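Long-range contact in ADP-ribosylating toxin CARDS (Mycoplasma pneumoniae, PDB 4TLV), which transfers the ADP-ribosyl group from NAD(+) to multiple target proteins in vitro and causes vacuoles to form in mammalian cells: residues F288-N296 against S308-F316. Residues are numbered along the deposited sequence; the frame is centred on the assembly and turned at random.
Sequences FMLQADPQN and SSFPQTIFF
Leu290 lays its CD2 methyl over the middle of the Phe315 ring, a CH-pi contact with CD2 4.0 Å from the ring centroid and 7° off its normal. With CG turned trans to the backbone N (chi1 -176°), the leucine branch comes round onto that face. Ala292 sits at the rim, its CB 3.8 Å from Phe315 CZ. The backbones form a single antiparallel bridge, a hydrogen-bonded pair: Ala292 N gives to Gln312 O (3.0 Å), and Gln312 N gives to Ala292 O (2.7 Å). The bridge lies in the beta-trefoil D2 domain, where it ties strand 287-293 to the connection leading into strand 315-317; Leu337 of strand 335-340 touches both Leu290 and Phe315. Beyond the bridge, a water donates to Leu290 O and Thr313 O. At the other end Asp293 OD1 takes two bonds from opposite faces of its carboxylate: Ser309 OG (2.8 Å) on the syn side and Gln295 N on the anti side, the latter closing an Asx turn. Pro294 CG packs against the amide of Gln312, 3.6 Å from NE2, the ring crossing the extended side chain at about 90°. Gln291 runs alongside Pro311 and Thr313, its OE1 3.3 Å from Pro311 CB.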
loop_
_atom_site.group_PDB
_atom_site.type_symbol
_atom_site.label_atom_id
_atom_site.label_comp_id
_atom_site.label_asym_id
_atom_site.label_seq_id
_atom_site.Cartn_x
_atom_site.Cartn_y
_atom_site.Cartn_z
ATOM N N PHE A 288 26.183 6.300 -12.875
ATOM C CA PHE A 288 25.416 7.507 -12.611
ATOM C C PHE A 288 24.848 7.518 -11.208
ATOM O O PHE A 288 24.557 6.471 -10.632
ATOM C CB PHE A 288 24.222 7.611 -13.559
ATOM C CG PHE A 288 24.586 7.605 -15.020
ATOM C CD1 PHE A 288 24.709 6.412 -15.709
ATOM C CD2 PHE A 288 24.787 8.790 -15.701
ATOM C CE1 PHE A 288 25.038 6.399 -17.059
ATOM C CE2 PHE A 288 25.114 8.784 -17.055
ATOM C CZ PHE A 288 25.235 7.582 -17.732
ATOM N N MET A 289 24.643 8.718 -10.692
ATOM C CA MET A 289 23.904 8.901 -9.461
ATOM C C MET A 289 22.499 9.374 -9.804
ATOM O O MET A 289 22.315 10.304 -10.598
ATOM C CB MET A 289 24.579 9.940 -8.581
ATOM C CG MET A 289 25.912 9.484 -8.015
ATOM S SD MET A 289 26.723 10.843 -7.173
ATOM C CE MET A 289 27.257 11.866 -8.532
ATOM N N LEU A 290 21.517 8.728 -9.189
ATOM C CA LEU A 290 20.134 9.151 -9.282
ATOM C C LEU A 290 19.946 10.434 -8.484
ATOM O O LEU A 290 20.406 10.522 -7.339
ATOM C CB LEU A 290 19.241 8.060 -8.701
ATOM C CG LEU A 290 17.739 8.291 -8.802
ATOM C CD1 LEU A 290 17.305 8.269 -10.283
ATOM C CD2 LEU A 290 17.013 7.215 -8.003
ATOM N N GLN A 291 19.279 11.428 -9.072
ATOM C CA GLN A 291 19.000 12.666 -8.352
ATOM C C GLN A 291 17.611 13.189 -8.713
ATOM O O GLN A 291 17.054 12.809 -9.735
ATOM C CB GLN A 291 20.076 13.721 -8.667
ATOM C CG GLN A 291 21.448 13.334 -8.143
ATOM C CD GLN A 291 22.494 14.366 -8.395
ATOM O OE1 GLN A 291 22.228 15.395 -9.004
ATOM N NE2 GLN A 291 23.711 14.101 -7.922
ATOM N N ALA A 292 17.040 14.046 -7.872
ATOM C CA ALA A 292 15.704 14.576 -8.159
ATOM C C ALA A 292 15.497 15.954 -7.550
ATOM O O ALA A 292 16.143 16.316 -6.570
ATOM C CB ALA A 292 14.596 13.586 -7.705
ATOM N N ASP A 293 14.589 16.731 -8.131
ATOM C CA ASP A 293 14.421 18.122 -7.713
ATOM C C ASP A 293 12.953 18.412 -7.439
ATOM O O ASP A 293 12.149 18.422 -8.360
ATOM C CB ASP A 293 14.933 19.069 -8.807
ATOM C CG ASP A 293 14.937 20.545 -8.362
ATOM O OD1 ASP A 293 14.187 20.905 -7.432
ATOM O OD2 ASP A 293 15.703 21.345 -8.935
ATOM N N PRO A 294 12.590 18.652 -6.172
ATOM C CA PRO A 294 11.165 18.871 -5.862
ATOM C C PRO A 294 10.624 20.188 -6.407
ATOM O O PRO A 294 9.410 20.381 -6.406
ATOM C CB PRO A 294 11.128 18.930 -4.330
ATOM C CG PRO A 294 12.455 18.435 -3.873
ATOM C CD PRO A 294 13.436 18.711 -4.973
ATOM N N GLN A 295 11.506 21.085 -6.836
ATOM C CA GLN A 295 11.072 22.362 -7.404
ATOM C C GLN A 295 10.346 22.166 -8.743
ATOM O O GLN A 295 9.425 22.910 -9.079
ATOM C CB GLN A 295 12.270 23.299 -7.584
ATOM C CG GLN A 295 11.900 24.759 -7.891
ATOM C CD GLN A 295 11.647 25.019 -9.368
ATOM O OE1 GLN A 295 12.349 24.284 -10.236
ATOM N NE2 GLN A 295 10.824 25.870 -9.725
ATOM N N ASN A 296 10.770 21.168 -9.511
ATOM C CA ASN A 296 10.136 20.885 -10.799
ATOM C C ASN A 296 9.781 19.410 -10.969
ATOM O O ASN A 296 9.416 18.976 -12.060
ATOM C CB ASN A 296 11.039 21.331 -11.946
ATOM C CG ASN A 296 12.442 20.762 -11.837
ATOM O OD1 ASN A 296 12.654 19.724 -11.212
ATOM N ND2 ASN A 296 13.413 21.450 -12.441
ATOM N N SER A 308 17.653 28.327 -9.126
ATOM C CA SER A 308 17.656 28.589 -7.688
ATOM C C SER A 308 17.021 27.441 -6.890
ATOM O O SER A 308 16.374 27.662 -5.858
ATOM C CB SER A 308 16.967 29.922 -7.371
ATOM O OG SER A 308 15.590 29.893 -7.723
ATOM N N SER A 309 17.203 26.218 -7.384
ATOM C CA SER A 309 16.911 25.028 -6.595
ATOM C C SER A 309 18.165 24.165 -6.525
ATOM O O SER A 309 19.256 24.602 -6.915
ATOM C CB SER A 309 15.744 24.234 -7.178
ATOM O OG SER A 309 15.350 23.208 -6.277
ATOM N N PHE A 310 18.017 22.945 -6.023
ATOM C CA PHE A 310 19.153 22.038 -5.918
ATOM C C PHE A 310 18.702 20.587 -5.998
ATOM O O PHE A 310 17.579 20.270 -5.630
ATOM C CB PHE A 310 19.944 22.296 -4.629
ATOM C CG PHE A 310 19.131 22.154 -3.362
ATOM C CD1 PHE A 310 18.330 23.197 -2.915
ATOM C CD2 PHE A 310 19.181 20.980 -2.617
ATOM C CE1 PHE A 310 17.585 23.079 -1.742
ATOM C CE2 PHE A 310 18.442 20.844 -1.442
ATOM C CZ PHE A 310 17.640 21.901 -1.002
ATOM N N PRO A 311 19.586 19.706 -6.482
ATOM C CA PRO A 311 19.246 18.289 -6.612
ATOM C C PRO A 311 19.276 17.623 -5.245
ATOM O O PRO A 311 20.124 17.948 -4.416
ATOM C CB PRO A 311 20.373 17.727 -7.494
ATOM C CG PRO A 311 21.172 18.923 -7.971
ATOM C CD PRO A 311 20.949 19.995 -6.953
ATOM N N GLN A 312 18.348 16.708 -5.005
ATOM C CA GLN A 312 18.377 15.939 -3.772
ATOM C C GLN A 312 18.764 14.499 -4.125
ATOM O O GLN A 312 18.450 14.019 -5.209
ATOM C CB GLN A 312 17.039 16.068 -3.043
ATOM C CG GLN A 312 16.843 17.504 -2.503
ATOM C CD GLN A 312 15.548 17.683 -1.731
ATOM O OE1 GLN A 312 14.904 16.712 -1.349
ATOM N NE2 GLN A 312 15.167 18.935 -1.494
ATOM N N THR A 313 19.473 13.840 -3.219
ATOM C CA THR A 313 20.276 12.685 -3.586
ATOM C C THR A 313 19.957 11.441 -2.767
ATOM O O THR A 313 20.426 10.360 -3.098
ATOM C CB THR A 313 21.782 12.984 -3.413
ATOM O OG1 THR A 313 22.081 13.154 -2.020
ATOM C CG2 THR A 313 22.190 14.255 -4.160
ATOM N N ILE A 314 19.194 11.589 -1.689
ATOM C CA ILE A 314 18.921 10.440 -0.826
ATOM C C ILE A 314 17.530 9.862 -1.080
ATOM O O ILE A 314 16.528 10.572 -1.002
ATOM C CB ILE A 314 19.059 10.789 0.675
ATOM C CG1 ILE A 314 20.454 11.375 0.979
ATOM C CG2 ILE A 314 18.694 9.561 1.550
ATOM C CD1 ILE A 314 21.662 10.465 0.573
ATOM N N PHE A 315 17.485 8.562 -1.367
ATOM C CA PHE A 315 16.235 7.868 -1.657
ATOM C C PHE A 315 16.106 6.625 -0.792
ATOM O O PHE A 315 17.098 6.116 -0.273
ATOM C CB PHE A 315 16.151 7.446 -3.132
ATOM C CG PHE A 315 16.208 8.607 -4.101
ATOM C CD1 PHE A 315 17.430 9.161 -4.456
ATOM C CD2 PHE A 315 15.052 9.140 -4.641
ATOM C CE1 PHE A 315 17.506 10.228 -5.336
ATOM C CE2 PHE A 315 15.112 10.218 -5.528
ATOM C CZ PHE A 315 16.349 10.762 -5.874
ATOM N N PHE A 316 14.874 6.147 -0.638
ATOM C CA PHE A 316 14.646 4.847 -0.028
ATOM C C PHE A 316 13.516 4.130 -0.743
ATOM O O PHE A 316 12.656 4.761 -1.361
ATOM C CB PHE A 316 14.373 4.971 1.482
ATOM C CG PHE A 316 13.152 5.783 1.829
ATOM C CD1 PHE A 316 11.898 5.183 1.868
ATOM C CD2 PHE A 316 13.265 7.121 2.187
ATOM C CE1 PHE A 316 10.765 5.922 2.213
ATOM C CE2 PHE A 316 12.136 7.868 2.542
ATOM C CZ PHE A 316 10.883 7.262 2.541
HETATM O O HOH W 1 21.682 9.403 -5.266
#